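Local coordinates for Sodium/calcium exchanger membrane region domain-containing protein (Archaeoglobus fulgidus, PDB 4KPP) that probably exchanges protons for calcium ions across the membrane, as a member of the sodium/calcium exchanger family of transporters, at residues A[67-72]-A[175-180]; A[136-141]-A[332-337]; A[140-145]-A[383-388]; A[168-173]-A[286-291]; A[327-332]-A[373-378]. All blocks are in the same frame, centred on the assembly; numbering follows the deposited sequence.

Contact 1: A[67-72]-A[175-180]; sequences LAIVAL and IYIYLS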
# COMPACT_ATOMS: atom_id res chain seq x y z
N LEU A 67 -9.47 9.44 -6.34
CA LEU A 67 -8.37 8.58 -6.75
C LEU A 67 -7.63 8.05 -5.52
O LEU A 67 -7.09 6.94 -5.55
CB LEU A 67 -7.41 9.35 -7.67
CG LEU A 67 -6.45 8.55 -8.55
CD1 LEU A 67 -6.13 9.32 -9.82
CD2 LEU A 67 -5.17 8.19 -7.81
N ALA A 68 -7.62 8.84 -4.45
CA ALA A 68 -6.98 8.43 -3.21
C ALA A 68 -7.70 7.24 -2.59
O ALA A 68 -7.07 6.29 -2.13
CB ALA A 68 -6.92 9.60 -2.24
N ILE A 69 -9.03 7.29 -2.61
CA ILE A 69 -9.84 6.22 -2.05
C ILE A 69 -9.71 4.92 -2.84
O ILE A 69 -9.62 3.84 -2.26
CB ILE A 69 -11.33 6.63 -1.91
CG1 ILE A 69 -11.57 7.30 -0.55
CG2 ILE A 69 -12.26 5.44 -2.07
CD1 ILE A 69 -13.03 7.58 -0.25
N VAL A 70 -9.67 5.03 -4.17
CA VAL A 70 -9.49 3.84 -5.00
C VAL A 70 -8.08 3.27 -4.84
O VAL A 70 -7.86 2.09 -5.05
CB VAL A 70 -9.82 4.09 -6.49
CG1 VAL A 70 -11.10 4.90 -6.63
CG2 VAL A 70 -8.66 4.78 -7.19
N ALA A 71 -7.14 4.13 -4.45
CA ALA A 71 -5.77 3.69 -4.20
C ALA A 71 -5.70 2.96 -2.86
O ALA A 71 -4.84 2.09 -2.66
CB ALA A 71 -4.82 4.87 -4.22
N LEU A 72 -6.59 3.32 -1.94
CA LEU A 72 -6.70 2.63 -0.66
C LEU A 72 -7.33 1.25 -0.85
O LEU A 72 -6.82 0.25 -0.35
CB LEU A 72 -7.54 3.45 0.32
CG LEU A 72 -7.94 2.73 1.61
CD1 LEU A 72 -6.71 2.31 2.40
CD2 LEU A 72 -8.87 3.59 2.45
N ILE A 175 -7.88 14.15 6.68
CA ILE A 175 -7.72 15.48 6.10
C ILE A 175 -7.26 15.38 4.65
O ILE A 175 -7.73 16.12 3.78
CB ILE A 175 -6.71 16.32 6.91
CG1 ILE A 175 -7.25 16.59 8.32
CG2 ILE A 175 -6.40 17.63 6.21
CD1 ILE A 175 -6.32 17.43 9.18
N TYR A 176 -6.33 14.47 4.40
CA TYR A 176 -5.83 14.23 3.05
C TYR A 176 -6.95 13.80 2.10
O TYR A 176 -7.05 14.31 0.99
CB TYR A 176 -4.72 13.18 3.07
CG TYR A 176 -4.40 12.60 1.71
CD1 TYR A 176 -3.83 13.39 0.72
CD2 TYR A 176 -4.68 11.27 1.41
CE1 TYR A 176 -3.53 12.86 -0.53
CE2 TYR A 176 -4.39 10.74 0.17
CZ TYR A 176 -3.82 11.54 -0.80
OH TYR A 176 -3.52 11.02 -2.03
N ILE A 177 -7.77 12.86 2.55
CA ILE A 177 -8.91 12.41 1.77
C ILE A 177 -9.87 13.56 1.49
O ILE A 177 -10.30 13.76 0.36
CB ILE A 177 -9.67 11.28 2.50
CG1 ILE A 177 -8.87 9.98 2.40
CG2 ILE A 177 -11.06 11.09 1.91
CD1 ILE A 177 -8.55 9.58 0.98
N TYR A 178 -10.20 14.32 2.54
CA TYR A 178 -11.09 15.47 2.43
C TYR A 178 -10.61 16.48 1.39
O TYR A 178 -11.40 17.01 0.62
CB TYR A 178 -11.26 16.14 3.79
CG TYR A 178 -11.97 17.48 3.73
CD1 TYR A 178 -13.34 17.55 3.53
CD2 TYR A 178 -11.26 18.66 3.89
CE1 TYR A 178 -13.99 18.77 3.47
CE2 TYR A 178 -11.90 19.89 3.84
CZ TYR A 178 -13.26 19.94 3.63
OH TYR A 178 -13.90 21.16 3.58
N LEU A 179 -9.30 16.74 1.38
CA LEU A 179 -8.71 17.69 0.44
C LEU A 179 -8.60 17.09 -0.96
O LEU A 179 -8.54 17.82 -1.95
CB LEU A 179 -7.34 18.14 0.92
CG LEU A 179 -7.30 19.02 2.17
CD1 LEU A 179 -5.87 19.45 2.47
CD2 LEU A 179 -8.20 20.24 2.01
N SER A 180 -8.58 15.76 -1.03
CA SER A 180 -8.46 15.07 -2.30
C SER A 180 -9.77 15.12 -3.07
O SER A 180 -9.80 14.93 -4.29
CB SER A 180 -8.02 13.62 -2.09
OG SER A 180 -7.71 12.98 -3.32
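Ala68 fills the middle of a light helix-to-helix contact, in which the short helix 67-73 leans against the C-terminal half of helix 163-182. The two segment axes approach to 9.8 Å and run at 132° to each other, a splayed antiparallel course. Ala68 CB is met by three residues. Ile177 CD1 comes to 3.6 Å from Ala68 CB, Ser180 OG also reaches it at 3.6 Å, and the Tyr176 ring approaches obliquely, with CE2 3.7 Å from the same CB. Ile69 adds a looser touch, its CG1 lying 4.1 Å from Ile177 CD1 where the two side chains cross at about a right angle. The Tyr176 ring swings in because CG is anti to the backbone N (chi1 165°). Its hydroxyl is hydrogen-bonded to Ser280 of helix 271-285 and probably to Glu141 of helix 138-152, though the latter separation is unusually short. Those two helices adjoin the contact: Leu140 touches Tyr176, and Ser280 packs against Ala68.

Contact 2: A[136-141]-A[332-337]; sequences DGIRLE and LDLKIS. With CA (calcium ion), chain D.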
# COMPACT_ATOMS: atom_id res chain seq x y z
N ASP A 136 0.79 18.20 -11.28
CA ASP A 136 0.95 19.23 -10.26
C ASP A 136 0.22 18.85 -8.98
O ASP A 136 0.57 19.33 -7.90
CB ASP A 136 0.43 20.58 -10.77
CG ASP A 136 1.29 21.16 -11.87
OD1 ASP A 136 2.50 20.85 -11.91
OD2 ASP A 136 0.75 21.93 -12.70
N GLY A 137 -0.79 18.00 -9.10
CA GLY A 137 -1.60 17.59 -7.97
C GLY A 137 -0.83 16.75 -6.97
O GLY A 137 -1.27 16.58 -5.84
N ILE A 138 0.31 16.23 -7.39
CA ILE A 138 1.16 15.41 -6.54
C ILE A 138 1.66 16.19 -5.31
O ILE A 138 1.91 15.61 -4.26
CB ILE A 138 2.33 14.79 -7.36
CG1 ILE A 138 1.85 13.53 -8.07
CG2 ILE A 138 3.52 14.41 -6.48
CD1 ILE A 138 1.30 12.47 -7.13
N ARG A 139 1.75 17.51 -5.44
CA ARG A 139 2.18 18.36 -4.33
C ARG A 139 1.32 18.17 -3.09
O ARG A 139 1.77 18.42 -1.97
CB ARG A 139 2.18 19.84 -4.74
CG ARG A 139 3.13 20.19 -5.88
CD ARG A 139 3.30 21.70 -5.97
NE ARG A 139 3.67 22.15 -7.31
CZ ARG A 139 4.92 22.29 -7.74
NH1 ARG A 139 5.16 22.71 -8.97
NH2 ARG A 139 5.94 22.02 -6.93
N LEU A 140 0.08 17.75 -3.29
CA LEU A 140 -0.82 17.42 -2.19
C LEU A 140 -0.22 16.26 -1.38
O LEU A 140 0.06 16.40 -0.19
CB LEU A 140 -2.20 17.03 -2.73
CG LEU A 140 -3.46 17.22 -1.87
CD1 LEU A 140 -4.55 16.24 -2.32
CD2 LEU A 140 -3.21 17.09 -0.38
N GLU A 141 -0.04 15.12 -2.04
CA GLU A 141 0.47 13.93 -1.36
C GLU A 141 1.87 14.15 -0.80
O GLU A 141 2.21 13.59 0.24
CB GLU A 141 0.44 12.70 -2.28
CG GLU A 141 0.13 12.97 -3.73
CD GLU A 141 -1.36 13.10 -4.00
OE1 GLU A 141 -2.12 12.20 -3.59
OE2 GLU A 141 -1.77 14.10 -4.63
N LEU A 332 9.86 16.12 -5.17
CA LEU A 332 9.74 17.58 -5.12
C LEU A 332 9.83 18.28 -6.48
O LEU A 332 9.15 19.29 -6.70
CB LEU A 332 10.75 18.17 -4.14
CG LEU A 332 10.42 18.03 -2.65
CD1 LEU A 332 11.58 18.52 -1.81
CD2 LEU A 332 9.14 18.78 -2.30
N ASP A 333 10.65 17.76 -7.38
CA ASP A 333 10.79 18.36 -8.71
C ASP A 333 9.70 17.88 -9.67
O ASP A 333 9.72 18.20 -10.86
CB ASP A 333 12.19 18.08 -9.29
CG ASP A 333 12.55 16.61 -9.27
OD1 ASP A 333 11.71 15.80 -8.82
OD2 ASP A 333 13.67 16.26 -9.71
N LEU A 334 8.73 17.14 -9.14
CA LEU A 334 7.62 16.58 -9.92
C LEU A 334 8.12 15.71 -11.08
O LEU A 334 7.48 15.63 -12.13
CB LEU A 334 6.68 17.67 -10.43
CG LEU A 334 5.87 18.41 -9.35
CD1 LEU A 334 4.91 19.41 -9.97
CD2 LEU A 334 5.13 17.41 -8.48
N LYS A 335 9.26 15.07 -10.88
CA LYS A 335 9.85 14.19 -11.88
C LYS A 335 10.59 13.03 -11.22
O LYS A 335 11.18 13.19 -10.15
CB LYS A 335 10.81 14.97 -12.78
N ILE A 336 10.55 11.87 -11.86
CA ILE A 336 11.32 10.72 -11.38
C ILE A 336 12.32 10.29 -12.44
O ILE A 336 11.95 9.73 -13.47
CB ILE A 336 10.41 9.53 -11.01
CG1 ILE A 336 9.38 9.94 -9.95
CG2 ILE A 336 11.25 8.36 -10.50
CD1 ILE A 336 8.47 8.82 -9.52
N SER A 337 13.60 10.56 -12.18
CA SER A 337 14.66 10.26 -13.13
C SER A 337 15.18 8.83 -12.94
O SER A 337 14.81 8.15 -11.99
CB SER A 337 15.80 11.26 -13.00
OG SER A 337 16.41 11.18 -11.73
CA CA D . 12.96 13.75 -9.08
O HOH W 1 6.91 20.48 -5.31
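Over one face of the Arg139 guanidinium sits the Leu334 CD1 methyl, 3.4 Å above the plane and shifted toward the rim; the guanidinium's NH2 forms a salt bridge to Glu381. The other flat group, the Asp333 carboxylate, turns both oxygens to the calcium ion, OD1 at 2.4 Å and OD2 at 2.7 Å. A chi1 of 53° places the Asp333 carboxylate carbon between its backbone N and carbonyl carbon, and from there OD1 can also accept from Lys335 N, which comes from well above the carboxylate plane (63° out of it) and closes an Asx turn. Leu334, in a left-handed backbone conformation, sets off toward the segment 136-141, at the start of helix 138-152. There its CD2 slides past Ile138 CG2 at 3.9 Å, while CD1 comes within 3.4 Å of Asp136 OD1, a polar-apolar touch with no hydrogen bond. A water lies between Arg139 NH2 and Leu332 O, though its bond to the arginine is weak and suspiciously short. Lys335 O, 2.1 Å from the calcium ion, Ile330 O and the Glu340 carboxylate complete the metal site. The loop thus shows two chemistries: oxygen ligands on the calcium side, and on the other a leucine packed on Asp136, Ile138 and Arg139, while the charge of Arg139 is met by Glu381, which is not among the metal ligands.

Contact 3: A[140-145]-A[383-388]; sequences LEIFFL and VESFRT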
# COMPACT_ATOMS: atom_id res chain seq x y z
N LEU A 140 0.08 17.75 -3.29
CA LEU A 140 -0.82 17.42 -2.19
C LEU A 140 -0.22 16.26 -1.38
O LEU A 140 0.06 16.40 -0.19
CB LEU A 140 -2.20 17.03 -2.73
CG LEU A 140 -3.46 17.22 -1.87
CD1 LEU A 140 -4.55 16.24 -2.32
CD2 LEU A 140 -3.21 17.09 -0.38
N GLU A 141 -0.04 15.12 -2.04
CA GLU A 141 0.47 13.93 -1.36
C GLU A 141 1.87 14.15 -0.80
O GLU A 141 2.21 13.59 0.24
CB GLU A 141 0.44 12.70 -2.28
CG GLU A 141 0.13 12.97 -3.73
CD GLU A 141 -1.36 13.10 -4.00
OE1 GLU A 141 -2.12 12.20 -3.59
OE2 GLU A 141 -1.77 14.10 -4.63
N ILE A 142 2.66 14.98 -1.48
CA ILE A 142 4.00 15.32 -1.00
C ILE A 142 3.95 15.97 0.38
O ILE A 142 4.73 15.63 1.27
CB ILE A 142 4.72 16.27 -1.99
CG1 ILE A 142 5.03 15.55 -3.30
CG2 ILE A 142 6.00 16.83 -1.38
CD1 ILE A 142 5.75 16.41 -4.32
N PHE A 143 3.03 16.91 0.54
CA PHE A 143 2.84 17.62 1.80
C PHE A 143 2.52 16.66 2.95
O PHE A 143 3.12 16.73 4.02
CB PHE A 143 1.73 18.66 1.65
CG PHE A 143 1.41 19.39 2.92
CD1 PHE A 143 2.15 20.49 3.31
CD2 PHE A 143 0.35 18.99 3.72
CE1 PHE A 143 1.85 21.18 4.47
CE2 PHE A 143 0.04 19.66 4.88
CZ PHE A 143 0.79 20.76 5.26
N PHE A 144 1.55 15.78 2.72
CA PHE A 144 1.13 14.85 3.76
C PHE A 144 2.16 13.76 4.01
O PHE A 144 2.27 13.26 5.13
CB PHE A 144 -0.23 14.24 3.43
CG PHE A 144 -1.37 15.14 3.79
CD1 PHE A 144 -1.81 15.21 5.11
CD2 PHE A 144 -2.00 15.92 2.84
CE1 PHE A 144 -2.86 16.04 5.46
CE2 PHE A 144 -3.04 16.75 3.18
CZ PHE A 144 -3.47 16.81 4.49
N LEU A 145 2.92 13.41 2.98
CA LEU A 145 4.01 12.46 3.12
C LEU A 145 5.08 13.05 4.02
O LEU A 145 5.66 12.35 4.85
CB LEU A 145 4.59 12.13 1.75
CG LEU A 145 4.56 10.67 1.30
CD1 LEU A 145 3.38 9.93 1.91
CD2 LEU A 145 4.51 10.59 -0.22
N VAL A 383 7.73 24.89 -0.28
CA VAL A 383 6.85 26.04 -0.10
C VAL A 383 5.65 25.94 -1.04
O VAL A 383 4.52 26.20 -0.64
CB VAL A 383 7.60 27.37 -0.35
CG1 VAL A 383 6.61 28.52 -0.51
CG2 VAL A 383 8.59 27.65 0.77
N GLU A 384 5.91 25.55 -2.28
CA GLU A 384 4.85 25.37 -3.26
C GLU A 384 3.84 24.30 -2.83
O GLU A 384 2.63 24.49 -2.96
CB GLU A 384 5.42 25.04 -4.63
CG GLU A 384 5.56 26.26 -5.52
CD GLU A 384 4.24 26.98 -5.70
OE1 GLU A 384 3.25 26.31 -6.05
OE2 GLU A 384 4.20 28.21 -5.49
N SER A 385 4.36 23.19 -2.32
CA SER A 385 3.54 22.10 -1.80
C SER A 385 2.67 22.58 -0.64
O SER A 385 1.56 22.09 -0.44
CB SER A 385 4.43 20.94 -1.34
OG SER A 385 3.69 20.01 -0.58
N PHE A 386 3.19 23.54 0.11
CA PHE A 386 2.46 24.14 1.22
C PHE A 386 1.32 25.02 0.71
O PHE A 386 0.24 25.05 1.30
CB PHE A 386 3.42 24.96 2.09
CG PHE A 386 2.73 25.84 3.09
CD1 PHE A 386 2.30 25.32 4.30
CD2 PHE A 386 2.53 27.18 2.84
CE1 PHE A 386 1.67 26.12 5.23
CE2 PHE A 386 1.90 27.99 3.76
CZ PHE A 386 1.47 27.46 4.96
N ARG A 387 1.57 25.71 -0.39
CA ARG A 387 0.58 26.60 -0.99
C ARG A 387 -0.52 25.83 -1.71
O ARG A 387 -1.66 26.29 -1.78
CB ARG A 387 1.24 27.59 -1.94
CG ARG A 387 1.89 28.76 -1.23
CD ARG A 387 2.86 29.50 -2.14
NE ARG A 387 3.36 30.72 -1.51
CZ ARG A 387 4.43 31.39 -1.92
NH1 ARG A 387 5.12 30.96 -2.96
NH2 ARG A 387 4.80 32.49 -1.27
N THR A 388 -0.18 24.66 -2.25
CA THR A 388 -1.16 23.79 -2.88
C THR A 388 -2.24 23.40 -1.87
O THR A 388 -3.43 23.43 -2.18
CB THR A 388 -0.51 22.51 -3.43
OG1 THR A 388 0.39 22.85 -4.49
CG2 THR A 388 -1.57 21.55 -3.96
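Phe143 and Ser385 face each other where the segments of helix 138-152 and helix 379-393 cross almost perpendicularly, at a signed angle of -106°, with axes 8.5 Å apart. It is a steep helix-helix crossing in the exchanger fold, joining a predicted transmembrane helix to the last helix of the chain, and small Ser385 sits at its centre. Ser385 OG lies 3.3 Å from Phe143 CB and 4.0 Å from Ile142 CG2. It is also near Phe143 N, but the angle is too poor for a bond; the hydroxyl is instead hydrogen-bonded to the carbonyl oxygen of Arg139, one turn earlier, so a polar tie across the crossing accompanies the apolar touches. Beside it, the Phe143 and Phe386 rings run side by side and point the same way. Both have CG anti to the backbone N (chi1 177° for Phe143), and the meeting is no face-to-face stack: Phe143 CE1 lies at the edge of the Phe386 ring, near its plane, 4.2 Å from Phe386 CD1. At the other flank, Thr388 CG2 comes to 4.2 Å from Leu140 N. Val389 of helix 379-393 also packs on Phe143. The methyl of Thr388 can face helix 138-152 because its hydroxyl turns back along its own helix, where Thr388 OG1 donates to Glu384 O at 3.2 Å, a carbonyl oxygen that also accepts from Thr388 N.

Contact 4: A[168-173]-A[286-291]; sequences VFVSLY and WTLLIG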
# COMPACT_ATOMS: atom_id res chain seq x y z
N VAL A 168 -3.39 10.72 15.34
CA VAL A 168 -2.71 11.66 14.46
C VAL A 168 -2.63 11.14 13.03
O VAL A 168 -3.04 11.82 12.09
CB VAL A 168 -1.29 11.99 14.97
CG1 VAL A 168 -0.57 12.90 13.98
CG2 VAL A 168 -1.35 12.63 16.34
N PHE A 169 -2.11 9.92 12.88
CA PHE A 169 -1.98 9.29 11.57
C PHE A 169 -3.31 9.16 10.84
O PHE A 169 -3.39 9.42 9.64
CB PHE A 169 -1.32 7.91 11.69
CG PHE A 169 0.16 7.98 11.96
CD1 PHE A 169 1.01 8.54 11.02
CD2 PHE A 169 0.69 7.47 13.13
CE1 PHE A 169 2.38 8.59 11.26
CE2 PHE A 169 2.05 7.52 13.37
CZ PHE A 169 2.89 8.09 12.44
N VAL A 170 -4.36 8.78 11.56
CA VAL A 170 -5.69 8.68 10.98
C VAL A 170 -6.21 10.07 10.61
O VAL A 170 -6.86 10.25 9.58
CB VAL A 170 -6.67 7.95 11.92
CG1 VAL A 170 -8.11 8.08 11.42
CG2 VAL A 170 -6.29 6.48 12.05
N SER A 171 -5.93 11.06 11.46
CA SER A 171 -6.33 12.44 11.20
C SER A 171 -5.68 12.97 9.93
O SER A 171 -6.34 13.61 9.11
CB SER A 171 -5.98 13.35 12.38
OG SER A 171 -6.73 12.99 13.53
N LEU A 172 -4.39 12.72 9.78
CA LEU A 172 -3.66 13.15 8.60
C LEU A 172 -4.29 12.59 7.33
O LEU A 172 -4.50 13.32 6.36
CB LEU A 172 -2.19 12.74 8.68
CG LEU A 172 -1.29 13.56 9.60
CD1 LEU A 172 0.09 12.93 9.71
CD2 LEU A 172 -1.18 15.00 9.11
N TYR A 173 -4.62 11.31 7.35
CA TYR A 173 -5.22 10.68 6.19
C TYR A 173 -6.63 11.20 5.92
O TYR A 173 -7.00 11.43 4.78
CB TYR A 173 -5.23 9.15 6.30
CG TYR A 173 -5.69 8.49 5.03
CD1 TYR A 173 -4.94 8.58 3.87
CD2 TYR A 173 -6.90 7.80 4.98
CE1 TYR A 173 -5.36 8.00 2.69
CE2 TYR A 173 -7.33 7.20 3.80
CZ TYR A 173 -6.55 7.30 2.66
OH TYR A 173 -6.97 6.72 1.49
N TRP A 286 1.31 4.81 4.89
CA TRP A 286 2.24 5.51 5.77
C TRP A 286 1.47 6.43 6.72
O TRP A 286 2.06 7.23 7.43
CB TRP A 286 3.26 6.29 4.93
CG TRP A 286 4.47 6.79 5.67
CD1 TRP A 286 5.01 8.04 5.60
CD2 TRP A 286 5.30 6.05 6.58
NE1 TRP A 286 6.12 8.13 6.40
CE2 TRP A 286 6.32 6.92 7.02
CE3 TRP A 286 5.29 4.73 7.07
CZ2 TRP A 286 7.31 6.53 7.92
CZ3 TRP A 286 6.27 4.35 7.96
CH2 TRP A 286 7.27 5.24 8.38
N THR A 287 0.15 6.30 6.71
CA THR A 287 -0.72 7.06 7.61
C THR A 287 -1.81 6.17 8.22
O THR A 287 -1.70 5.75 9.38
CB THR A 287 -1.39 8.27 6.91
OG1 THR A 287 -2.07 7.84 5.72
CG2 THR A 287 -0.35 9.33 6.55
N LEU A 288 -2.85 5.89 7.44
CA LEU A 288 -3.98 5.08 7.89
C LEU A 288 -3.56 3.70 8.40
O LEU A 288 -4.11 3.21 9.39
CB LEU A 288 -5.02 4.94 6.77
CG LEU A 288 -6.29 4.16 7.14
CD1 LEU A 288 -7.14 4.94 8.14
CD2 LEU A 288 -7.10 3.81 5.90
N LEU A 289 -2.60 3.08 7.71
CA LEU A 289 -2.14 1.74 8.07
C LEU A 289 -1.53 1.72 9.47
O LEU A 289 -1.82 0.83 10.27
CB LEU A 289 -1.11 1.24 7.06
CG LEU A 289 -1.18 -0.23 6.64
CD1 LEU A 289 0.20 -0.74 6.24
CD2 LEU A 289 -1.79 -1.12 7.71
N ILE A 290 -0.69 2.70 9.76
CA ILE A 290 -0.04 2.78 11.07
C ILE A 290 -1.08 2.96 12.17
O ILE A 290 -1.04 2.28 13.19
CB ILE A 290 0.98 3.93 11.14
CG1 ILE A 290 1.86 3.94 9.89
CG2 ILE A 290 1.81 3.82 12.41
CD1 ILE A 290 2.91 5.03 9.88
N GLY A 291 -2.03 3.86 11.94
CA GLY A 291 -3.11 4.08 12.87
C GLY A 291 -3.94 2.82 13.07
O GLY A 291 -4.34 2.50 14.19
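Phe169 lays its ring against the segment 286-291 with CG anti to the carbonyl carbon (chi1 -75°), and Ile290, whose CG1 is likewise anti to its carbonyl carbon, extends CD1 over that ring. The result is a CH-pi contact: the Ile290 CD1 methyl lies 4.0 Å from the Phe169 ring centroid, 18° off the ring normal. The same methyl also rests over a face of the Trp286 indole, so both aromatic groups share it. Phe169 CB meanwhile presses on the carbonyl of Thr287, 3.2 Å from its O. Thr287 lies at the break between helix 271-285 and helix 288-299, and its OG1 sits 3.5 Å from Tyr173 CB; that hydroxyl makes no capping bond to the helix that follows, but is hydrogen-bonded to the carbonyl of Val283 in the preceding one. The Tyr173 ring slants past Leu288, its CD2 3.9 Å from Leu288 CB. With no side chain in the way, Gly291 CA comes to 4.1 Å from Val170 CG2, and the backbones are correspondingly close, CA to CA 4.7 Å between Phe169 and Thr287. Helix 163-182 thus packs onto a helix break surrounded by other helices: Tyr151 of helix 138-152 meets Phe169 edge-to-face, Thr149 of that helix is hydrogen-bonded to Trp286 NE1, Met104 of helix 96-127 touches Ile290, and Tyr79 of helix 76-91 touches Leu288.

Contact 5: A[327-332]-A[373-378]; sequences AVAILL and PILFAK. With CA (calcium ion), chain D.
Apolar contacts carry this meeting of helix 311-331 with helix 357-377, and Ala329 is at its heart. Its CB is 3.8 Å from Ile374 CG2 and the same distance, 3.8 Å, from Leu375 CD2, so two successive side chains flank one methyl; the backbones draw near enough for the CA atoms of Ala329 and Leu375 to stand 5.7 Å apart. With CG anti to the carbonyl carbon (chi1 -64°), Leu375 brings its CD2 branch against Leu332: Leu375 CD2 lies 3.7 Å from Leu332 CD1, and the two leucines cross at about a right angle. Leu332 CD1 also comes to 4.2 Å from Lys378 CB, the aliphatic root of a lysine that bends at chi2 and chi4 and packs on Asp333. Ile142 of helix 138-152 and Ile382 of helix 379-393 also touch Leu332. One close approach involves a polar atom: Ile374 CG2 touches the carbonyl oxygen of Ala329 at 3.3 Å, and no hydrogen bond links the segments. Metal binding belongs to the next carbonyl along. Ile330 O coordinates the calcium ion at 2.5 Å, while the side chain of Ile330 starts out in the direction away from the segment 373-378. The arrangement is that of a calcium site built at the end of a helix: Ile330 O, Asp333, Lys335 O and Glu340 bind the ion next to this apolar seam.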
# COMPACT_ATOMS: atom_id res chain seq x y z
N ALA A 327 12.22 9.67 -0.38
CA ALA A 327 11.16 9.58 -1.37
C ALA A 327 10.50 10.94 -1.61
O ALA A 327 10.29 11.35 -2.75
CB ALA A 327 10.12 8.55 -0.95
N VAL A 328 10.19 11.64 -0.52
CA VAL A 328 9.62 12.98 -0.59
C VAL A 328 10.52 13.94 -1.36
O VAL A 328 10.06 14.68 -2.23
CB VAL A 328 9.37 13.56 0.82
CG1 VAL A 328 9.13 15.06 0.76
CG2 VAL A 328 8.21 12.85 1.49
N ALA A 329 11.81 13.92 -1.03
CA ALA A 329 12.78 14.82 -1.65
C ALA A 329 12.88 14.59 -3.15
O ALA A 329 13.09 15.53 -3.92
CB ALA A 329 14.14 14.67 -0.98
N ILE A 330 12.73 13.34 -3.57
CA ILE A 330 12.79 12.97 -4.98
C ILE A 330 11.56 13.46 -5.74
O ILE A 330 11.66 13.88 -6.89
CB ILE A 330 12.93 11.43 -5.14
CG1 ILE A 330 14.37 11.00 -4.84
CG2 ILE A 330 12.52 10.98 -6.53
CD1 ILE A 330 14.60 9.52 -5.00
N LEU A 331 10.40 13.43 -5.08
CA LEU A 331 9.15 13.85 -5.71
C LEU A 331 9.02 15.36 -5.87
O LEU A 331 8.17 15.84 -6.62
CB LEU A 331 7.96 13.32 -4.92
CG LEU A 331 7.86 11.81 -4.74
CD1 LEU A 331 6.63 11.45 -3.91
CD2 LEU A 331 7.83 11.09 -6.08
N LEU A 332 9.86 16.12 -5.17
CA LEU A 332 9.74 17.58 -5.12
C LEU A 332 9.83 18.28 -6.48
O LEU A 332 9.15 19.29 -6.70
CB LEU A 332 10.75 18.17 -4.14
CG LEU A 332 10.42 18.03 -2.65
CD1 LEU A 332 11.58 18.52 -1.81
CD2 LEU A 332 9.14 18.78 -2.30
N PRO A 373 20.57 17.83 0.88
CA PRO A 373 20.93 18.80 -0.16
C PRO A 373 19.78 19.03 -1.13
O PRO A 373 19.58 20.15 -1.60
CB PRO A 373 22.09 18.12 -0.90
CG PRO A 373 22.56 17.04 0.00
CD PRO A 373 21.37 16.60 0.77
N ILE A 374 19.04 17.97 -1.43
CA ILE A 374 17.89 18.06 -2.31
C ILE A 374 16.81 18.95 -1.70
O ILE A 374 16.32 19.87 -2.35
CB ILE A 374 17.30 16.67 -2.63
CG1 ILE A 374 18.35 15.78 -3.30
CG2 ILE A 374 16.06 16.80 -3.50
CD1 ILE A 374 17.85 14.40 -3.65
N LEU A 375 16.47 18.67 -0.44
CA LEU A 375 15.49 19.47 0.28
C LEU A 375 15.90 20.94 0.34
O LEU A 375 15.06 21.84 0.27
CB LEU A 375 15.30 18.94 1.71
CG LEU A 375 14.70 17.54 1.86
CD1 LEU A 375 14.80 17.07 3.30
CD2 LEU A 375 13.26 17.51 1.37
N PHE A 376 17.20 21.19 0.47
CA PHE A 376 17.72 22.55 0.57
C PHE A 376 17.74 23.26 -0.78
O PHE A 376 17.55 24.47 -0.85
CB PHE A 376 19.11 22.56 1.20
N ALA A 377 17.97 22.50 -1.85
CA ALA A 377 18.00 23.08 -3.19
C ALA A 377 16.59 23.25 -3.77
O ALA A 377 16.38 24.05 -4.68
CB ALA A 377 18.86 22.24 -4.12
N LYS A 378 15.64 22.49 -3.24
CA LYS A 378 14.27 22.52 -3.75
C LYS A 378 13.32 23.06 -2.69
O LYS A 378 12.17 22.64 -2.61
CB LYS A 378 13.83 21.11 -4.15
CG LYS A 378 14.75 20.42 -5.14
CD LYS A 378 14.71 21.08 -6.50
CE LYS A 378 15.69 20.42 -7.45
NZ LYS A 378 15.52 18.94 -7.49
CA CA D . 12.96 13.75 -9.08

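In the fold
Contacts 2, 3 and 5 form one cluster beside the calcium site, with centres 9 to 12 Å apart. Contacts 2 and 3 both use helix 138-152, contacts 2 and 5 share Leu332 and both touch the ion, and Ile142 of contact 3 packs on Leu331. Contacts 1 and 4, with centres about 12 Å apart, share helix 163-182; Tyr173 and Leu72 touch between them. Ile175 against Phe144 joins contact 1 to contact 3, and Phe144 against Leu172 joins contacts 3 and 4. Along the chain contact 1 closes before contact 5 opens, and contact 4 falls within the spans of contacts 2 and 3. Contacts 2, 3 and 4 bridge the two halves of the chain, tying the calcium-binding segment into both.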